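PDB 3L3B: Es1 family protein from Ehrlichia chaffeensis, which is of unconfirmed function but, as a DJ-1/PfpI-family protein with an amidotransferase-like domain, may take part in isoprenoid biosynthesis. Local coordinates for residues 25-37 against 59-73. Sequence-based numbering, arbitrary orientation.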
ATOM      1  N   ASN B  25     -13.413  16.844  -1.242  1.00 15.15           N
ATOM      2  CA  ASN B  25     -12.219  16.519  -0.469  1.00 13.91           C
ATOM      3  C   ASN B  25     -12.526  15.535   0.646  1.00 12.98           C
ATOM      4  O   ASN B  25     -13.578  15.654   1.306  1.00 11.43           O
ATOM      5  CB  ASN B  25     -11.698  17.765   0.219  1.00 14.39           C
ATOM      6  CG  ASN B  25     -11.103  18.731  -0.720  1.00 15.27           C
ATOM      7  OD1 ASN B  25      -9.956  18.559  -1.126  1.00 19.35           O
ATOM      8  ND2 ASN B  25     -11.859  19.772  -1.075  1.00 14.53           N
ATOM      9  N   SER B  26     -11.585  14.624   0.896  1.00 10.98           N
ATOM     10  CA  SER B  26     -11.711  13.635   1.981  1.00 10.08           C
ATOM     11  C   SER B  26     -10.517  13.646   2.893  1.00  9.66           C
ATOM     12  O   SER B  26      -9.383  13.715   2.414  1.00 10.44           O
ATOM     13  CB  SER B  26     -11.844  12.242   1.410  1.00  9.33           C
ATOM     14  OG  SER B  26     -12.071  11.337   2.461  1.00  9.79           O
ATOM     15  N   ALA B  27     -10.743  13.570   4.195  1.00  9.23           N
ATOM     16  CA  ALA B  27      -9.673  13.297   5.143  1.00 10.13           C
ATOM     17  C   ALA B  27      -9.500  11.773   5.238  1.00 10.85           C
ATOM     18  O   ALA B  27     -10.469  11.023   5.039  1.00 10.18           O
ATOM     19  CB  ALA B  27      -9.992  13.882   6.520  1.00 10.65           C
ATOM     20  N   VAL B  28      -8.271  11.314   5.475  1.00 10.60           N
ATOM     21  CA  VAL B  28      -7.982   9.889   5.684  1.00 10.77           C
ATOM     22  C   VAL B  28      -7.153   9.817   6.933  1.00 10.99           C
ATOM     23  O   VAL B  28      -6.124  10.505   7.010  1.00 12.09           O
ATOM     24  CB  VAL B  28      -7.215   9.258   4.491  1.00 12.12           C
ATOM     25  CG1 VAL B  28      -6.829   7.752   4.772  1.00 12.16           C
ATOM     26  CG2 VAL B  28      -8.036   9.418   3.198  1.00 11.67           C
ATOM     27  N   ILE B  29      -7.579   9.013   7.913  1.00  9.41           N
ATOM     28  CA  ILE B  29      -6.859   8.898   9.155  1.00  9.30           C
ATOM     29  C   ILE B  29      -6.096   7.576   9.163  1.00  9.99           C
ATOM     30  O   ILE B  29      -6.654   6.508   8.941  1.00  9.42           O
ATOM     31  CB  ILE B  29      -7.765   9.014  10.388  1.00 10.33           C
ATOM     32  CG1 ILE B  29      -8.344  10.432  10.460  1.00 10.18           C
ATOM     33  CG2 ILE B  29      -6.961   8.705  11.632  1.00 11.69           C
ATOM     34  CD1 ILE B  29      -9.477  10.664  11.483  1.00 11.21           C
ATOM     35  N   LEU B  30      -4.817   7.683   9.473  1.00  8.95           N
ATOM     36  CA  LEU B  30      -3.922   6.569   9.501  1.00  9.54           C
ATOM     37  C   LEU B  30      -3.336   6.345  10.900  1.00 10.58           C
ATOM     38  O   LEU B  30      -3.258   7.270  11.755  1.00 10.04           O
ATOM     39  CB  LEU B  30      -2.796   6.871   8.505  1.00 10.06           C
ATOM     40  CG  LEU B  30      -3.150   7.091   7.037  1.00  9.73           C
ATOM     41  CD1 LEU B  30      -1.887   7.387   6.228  1.00 11.78           C
ATOM     42  CD2 LEU B  30      -3.814   5.816   6.492  1.00  9.62           C
ATOM     43  N   ALA B  31      -2.944   5.095  11.141  1.00 10.25           N
ATOM     44  CA  ALA B  31      -2.489   4.686  12.453  1.00 10.21           C
ATOM     45  C   ALA B  31      -1.097   4.082  12.437  1.00  9.82           C
ATOM     46  O   ALA B  31      -0.732   3.493  13.430  1.00  8.42           O
ATOM     47  CB  ALA B  31      -3.466   3.668  13.079  1.00 10.28           C
ATOM     48  N   GLY B  32      -0.348   4.211  11.327  1.00 10.18           N
ATOM     49  CA  GLY B  32       0.969   3.629  11.199  1.00  9.58           C
ATOM     50  C   GLY B  32       1.036   2.980   9.813  1.00  9.80           C
ATOM     51  O   GLY B  32       0.251   3.277   8.939  1.00 10.53           O
ATOM     52  N   CYS B  33       1.999   2.117   9.589  1.00  9.72           N
ATOM     53  CA  CYS B  33       2.159   1.532   8.251  1.00  9.24           C
ATOM     54  C   CYS B  33       2.379   0.040   8.358  1.00  8.71           C
ATOM     55  O   CYS B  33       3.516  -0.444   8.326  1.00  9.43           O
ATOM     56  CB  CYS B  33       3.316   2.229   7.569  1.00  9.90           C
ATOM     57  SG  CYS B  33       3.653   1.658   5.920  1.00 10.96           S
ATOM     58  N   GLY B  34       1.295  -0.695   8.479  1.00  7.06           N
ATOM     59  CA  GLY B  34       1.345  -2.161   8.654  1.00  8.07           C
ATOM     60  C   GLY B  34       0.138  -2.726   9.369  1.00  7.95           C
ATOM     61  O   GLY B  34      -0.297  -2.177  10.373  1.00  9.00           O
ATOM     62  N   HIS B  35      -0.413  -3.835   8.867  1.00  8.83           N
ATOM     63  CA  HIS B  35      -1.617  -4.366   9.434  1.00  9.02           C
ATOM     64  C   HIS B  35      -1.542  -4.814  10.905  1.00  8.93           C
ATOM     65  O   HIS B  35      -2.581  -4.794  11.621  1.00 10.63           O
ATOM     66  CB  HIS B  35      -2.211  -5.480   8.551  1.00  9.77           C
ATOM     67  CG  HIS B  35      -1.626  -6.848   8.742  1.00  8.20           C
ATOM     68  ND1 HIS B  35      -0.441  -7.242   8.181  1.00 11.31           N
ATOM     69  CD2 HIS B  35      -2.136  -7.957   9.348  1.00 10.67           C
ATOM     70  CE1 HIS B  35      -0.194  -8.506   8.492  1.00  9.79           C
ATOM     71  NE2 HIS B  35      -1.221  -8.969   9.185  1.00  8.86           N
ATOM     72  N   MET B  36      -0.364  -5.202  11.381  1.00  7.47           N
ATOM     73  CA  MET B  36      -0.235  -5.665  12.769  1.00  7.86           C
ATOM     74  C   MET B  36       0.074  -4.575  13.798  1.00  8.67           C
ATOM     75  O   MET B  36      -0.126  -4.791  14.995  1.00  7.95           O
ATOM     76  CB  MET B  36       0.794  -6.806  12.863  1.00  9.03           C
ATOM     77  CG  MET B  36       0.492  -7.939  11.908  1.00  9.36           C
ATOM     78  SD  MET B  36       1.494  -9.397  12.103  1.00 12.69           S
ATOM     79  CE  MET B  36       0.614 -10.128  13.460  1.00 14.68           C
ATOM     80  N   ASP B  37       0.493  -3.380  13.369  1.00  8.25           N
ATOM     81  CA  ASP B  37       0.815  -2.321  14.337  1.00  7.77           C
ATOM     82  C   ASP B  37       0.443  -0.928  13.921  1.00  7.84           C
ATOM     83  O   ASP B  37       0.762   0.034  14.649  1.00  7.11           O
ATOM     84  CB  ASP B  37       2.310  -2.338  14.717  1.00  7.83           C
ATOM     85  CG  ASP B  37       3.250  -2.059  13.533  1.00  6.71           C
ATOM     86  OD1 ASP B  37       2.821  -1.588  12.451  1.00  6.73           O
ATOM     87  OD2 ASP B  37       4.480  -2.330  13.705  1.00  6.76           O
ATOM     88  N   LYS B  59      -6.382  14.260   1.972  1.00 13.85           N
ATOM     89  CA  LYS B  59      -5.275  14.586   2.875  1.00 13.05           C
ATOM     90  C   LYS B  59      -5.239  13.596   4.007  1.00 11.62           C
ATOM     91  O   LYS B  59      -6.253  13.284   4.649  1.00 11.78           O
ATOM     92  CB  LYS B  59      -5.421  16.001   3.466  1.00 12.46           C
ATOM     93  CG  LYS B  59      -4.811  17.105   2.662  1.00 15.49           C
ATOM     94  CD  LYS B  59      -5.080  18.466   3.313  1.00 15.30           C
ATOM     95  CE  LYS B  59      -4.381  19.607   2.624  1.00 15.58           C
ATOM     96  NZ  LYS B  59      -4.400  20.780   3.524  1.00 16.50           N
ATOM     97  N   CYS B  60      -4.039  13.155   4.302  1.00 10.77           N
ATOM     98  CA  CYS B  60      -3.831  12.157   5.288  1.00 10.92           C
ATOM     99  C   CYS B  60      -3.458  12.837   6.587  1.00 10.63           C
ATOM    100  O   CYS B  60      -2.641  13.772   6.588  1.00 11.48           O
ATOM    101  CB  CYS B  60      -2.734  11.201   4.882  1.00 10.96           C
ATOM    102  SG  CYS B  60      -3.157  10.036   3.483  1.00 13.77           S
ATOM    103  N   PHE B  61      -3.959  12.264   7.683  1.00 10.03           N
ATOM    104  CA  PHE B  61      -3.718  12.749   9.035  1.00 10.79           C
ATOM    105  C   PHE B  61      -3.387  11.609   9.939  1.00  9.68           C
ATOM    106  O   PHE B  61      -3.872  10.525   9.752  1.00 10.46           O
ATOM    107  CB  PHE B  61      -4.998  13.404   9.581  1.00  9.66           C
ATOM    108  CG  PHE B  61      -5.384  14.604   8.855  1.00 11.17           C
ATOM    109  CD1 PHE B  61      -4.821  15.835   9.187  1.00  6.38           C
ATOM    110  CD2 PHE B  61      -6.311  14.531   7.816  1.00 11.33           C
ATOM    111  CE1 PHE B  61      -5.194  16.968   8.510  1.00  9.29           C
ATOM    112  CE2 PHE B  61      -6.658  15.656   7.109  1.00 11.41           C
ATOM    113  CZ  PHE B  61      -6.092  16.887   7.458  1.00 10.17           C
ATOM    114  N   ALA B  62      -2.540  11.857  10.918  1.00 10.45           N
ATOM    115  CA  ALA B  62      -2.245  10.887  11.948  1.00 10.94           C
ATOM    116  C   ALA B  62      -1.786  11.612  13.235  1.00 11.69           C
ATOM    117  O   ALA B  62      -1.263  12.725  13.181  1.00 11.89           O
ATOM    118  CB  ALA B  62      -1.146   9.945  11.496  1.00 10.09           C
ATOM    119  N   PRO B  63      -1.911  10.937  14.377  1.00 12.85           N
ATOM    120  CA  PRO B  63      -1.516  11.523  15.634  1.00 14.12           C
ATOM    121  C   PRO B  63      -0.020  11.418  15.806  1.00 14.45           C
ATOM    122  O   PRO B  63       0.561  10.408  15.412  1.00 14.33           O
ATOM    123  CB  PRO B  63      -2.231  10.641  16.653  1.00 13.97           C
ATOM    124  CG  PRO B  63      -2.311   9.337  15.990  1.00 15.39           C
ATOM    125  CD  PRO B  63      -2.664   9.690  14.580  1.00 13.26           C
ATOM    126  N   ASN B  64       0.581  12.457  16.380  1.00 14.70           N
ATOM    127  CA  ASN B  64       2.028  12.498  16.604  1.00 16.25           C
ATOM    128  C   ASN B  64       2.337  11.814  17.952  1.00 16.14           C
ATOM    129  O   ASN B  64       2.642  12.470  18.931  1.00 15.80           O
ATOM    130  CB  ASN B  64       2.534  13.957  16.565  1.00 16.57           C
ATOM    131  CG  ASN B  64       4.042  14.082  16.752  1.00 17.08           C
ATOM    132  OD1 ASN B  64       4.793  13.177  16.462  1.00 13.71           O
ATOM    133  ND2 ASN B  64       4.471  15.220  17.272  1.00 19.60           N
ATOM    134  N   LYS B  65       2.214  10.485  17.974  1.00 14.85           N
ATOM    135  CA  LYS B  65       2.370   9.692  19.194  1.00 13.49           C
ATOM    136  C   LYS B  65       3.089   8.407  18.827  1.00 11.44           C
ATOM    137  O   LYS B  65       3.007   7.953  17.652  1.00 10.80           O
ATOM    138  CB  LYS B  65       0.992   9.330  19.788  1.00 12.94           C
ATOM    139  N   ASN B  66       3.724   7.769  19.809  1.00  9.64           N
ATOM    140  CA  ASN B  66       4.309   6.449  19.556  1.00 10.52           C
ATOM    141  C   ASN B  66       3.224   5.361  19.318  1.00 10.28           C
ATOM    142  O   ASN B  66       2.194   5.392  19.929  1.00  9.67           O
ATOM    143  CB  ASN B  66       5.260   6.036  20.677  1.00 10.67           C
ATOM    144  CG  ASN B  66       6.638   6.734  20.592  1.00 11.87           C
ATOM    145  OD1 ASN B  66       7.062   7.192  19.519  1.00 13.85           O
ATOM    146  ND2 ASN B  66       7.362   6.752  21.708  1.00 11.65           N
ATOM    147  N   GLN B  67       3.494   4.391  18.443  1.00 10.88           N
ATOM    148  CA  GLN B  67       2.656   3.209  18.314  1.00  9.63           C
ATOM    149  C   GLN B  67       2.651   2.471  19.648  1.00  9.59           C
ATOM    150  O   GLN B  67       3.671   2.468  20.332  1.00  7.04           O
ATOM    151  CB  GLN B  67       3.182   2.271  17.200  1.00 10.29           C
ATOM    152  CG  GLN B  67       3.049   2.803  15.743  1.00  8.17           C
ATOM    153  CD  GLN B  67       3.799   1.979  14.673  1.00 10.16           C
ATOM    154  OE1 GLN B  67       3.903   2.426  13.507  1.00 14.51           O
ATOM    155  NE2 GLN B  67       4.296   0.793  15.022  1.00  9.86           N
ATOM    156  N   LYS B  68       1.526   1.848  20.022  1.00 10.20           N
ATOM    157  CA  LYS B  68       1.508   0.996  21.256  1.00  9.92           C
ATOM    158  C   LYS B  68       2.543  -0.135  21.145  1.00  9.67           C
ATOM    159  O   LYS B  68       3.215  -0.455  22.109  1.00 10.45           O
ATOM    160  CB  LYS B  68       0.086   0.428  21.560  1.00  9.99           C
ATOM    161  N   GLN B  69       2.673  -0.738  19.977  1.00  9.47           N
ATOM    162  CA  GLN B  69       3.699  -1.781  19.724  1.00 10.59           C
ATOM    163  C   GLN B  69       4.365  -1.559  18.360  1.00  9.01           C
ATOM    164  O   GLN B  69       3.796  -0.913  17.482  1.00  8.99           O
ATOM    165  CB  GLN B  69       3.059  -3.184  19.616  1.00 10.97           C
ATOM    166  CG  GLN B  69       2.381  -3.723  20.853  1.00 16.91           C
ATOM    167  CD  GLN B  69       1.716  -5.068  20.578  1.00 20.31           C
ATOM    168  OE1 GLN B  69       1.020  -5.249  19.571  1.00 21.66           O
ATOM    169  NE2 GLN B  69       1.902  -6.007  21.494  1.00 22.37           N
ATOM    170  N   VAL B  70       5.540  -2.152  18.178  1.00  8.49           N
ATOM    171  CA  VAL B  70       6.075  -2.381  16.848  1.00  8.51           C
ATOM    172  C   VAL B  70       6.100  -3.882  16.637  1.00  7.57           C
ATOM    173  O   VAL B  70       6.529  -4.618  17.503  1.00  7.93           O
ATOM    174  CB  VAL B  70       7.521  -1.773  16.704  1.00  9.18           C
ATOM    175  CG1 VAL B  70       8.174  -2.187  15.379  1.00  8.58           C
ATOM    176  CG2 VAL B  70       7.415  -0.240  16.858  1.00 10.85           C
ATOM    177  N   VAL B  71       5.636  -4.342  15.489  1.00  7.47           N
ATOM    178  CA  VAL B  71       5.635  -5.755  15.213  1.00  7.59           C
ATOM    179  C   VAL B  71       6.468  -6.091  13.947  1.00  8.12           C
ATOM    180  O   VAL B  71       6.338  -5.439  12.881  1.00  7.87           O
ATOM    181  CB  VAL B  71       4.175  -6.235  15.029  1.00  7.69           C
ATOM    182  CG1 VAL B  71       4.118  -7.590  14.368  1.00  9.87           C
ATOM    183  CG2 VAL B  71       3.379  -6.205  16.353  1.00  7.06           C
ATOM    184  N   ASP B  72       7.331  -7.095  14.098  1.00  7.57           N
ATOM    185  CA  ASP B  72       8.001  -7.739  12.999  1.00  8.17           C
ATOM    186  C   ASP B  72       6.945  -8.563  12.236  1.00  6.91           C
ATOM    187  O   ASP B  72       6.460  -9.561  12.732  1.00  7.49           O
ATOM    188  CB  ASP B  72       9.172  -8.583  13.572  1.00  8.14           C
ATOM    189  CG  ASP B  72       9.887  -9.401  12.544  1.00  8.97           C
ATOM    190  OD1 ASP B  72       9.277  -9.737  11.483  1.00  9.21           O
ATOM    191  OD2 ASP B  72      11.067  -9.724  12.800  1.00  7.13           O
ATOM    192  N   HIS B  73       6.588  -8.133  11.042  1.00  6.96           N
ATOM    193  CA  HIS B  73       5.486  -8.773  10.309  1.00  8.25           C
ATOM    194  C   HIS B  73       5.886 -10.111   9.618  1.00  8.41           C
ATOM    195  O   HIS B  73       5.039 -10.821   9.077  1.00  7.97           O
ATOM    196  CB  HIS B  73       4.911  -7.818   9.229  1.00  8.44           C
ATOM    197  CG  HIS B  73       4.070  -6.714   9.775  1.00  7.63           C
ATOM    198  ND1 HIS B  73       4.548  -5.813  10.711  1.00  4.35           N
ATOM    199  CD2 HIS B  73       2.759  -6.429   9.609  1.00 10.67           C
ATOM    200  CE1 HIS B  73       3.585  -4.965  11.011  1.00  6.65           C
ATOM    201  NE2 HIS B  73       2.488  -5.311  10.355  1.00  6.07           N
TER
HETATM  202  O   HOH W   1       3.621   0.988  11.489  1.00 12.03           O
HETATM  203  O   HOH W   2       0.528  -0.829  17.730  1.00 10.89           O
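H73 lays one face of its imidazole under the bent thioether of M36, whose SD sits 4.5 Å from the ring centroid, a sulfur-aromatic contact. The same ring turns an edge toward the face of H35 in an offset edge-to-face pair, planes 69° apart. Both ring nitrogens are engaged, each with its partner tilted from the ring plane: ND1 donates to V71 O (2.8 Å) and NE2 accepts from M36 N (3.0 Å). Beside it, M36 CB packs on V71 CG1. D37 swings its carboxylate between its own N and carbonyl carbon (chi1 63°), and OD2 accepts from V71 N (2.9 Å) on its anti side, the bond nearly straight. D37 OD1 accepts from a water that also donates to Q67 OE1 and accepts from C33 N, and forms a salt bridge with R91 of the second subunit. Q67, extended beyond CG, crosses D37 with amide and carboxylate planes 51° apart, its NE2 hydrogen-bonded to Q69 O. At the other end the strands run parallel: V28 N binds K59 O and V28 O takes F61 N (2.9 Å), before L30 N closes on F61 O. A27 CB touches F61 CE2 (3.8 Å), while on the opposite sheet face V28 lies beside C60. Strands 24-29 and 56-62, linked through helix 41-53, form a beta-alpha-beta unit of the Rossmann-like DJ-1/PfpI fold, with the loops beyond them meeting at the dimer interface.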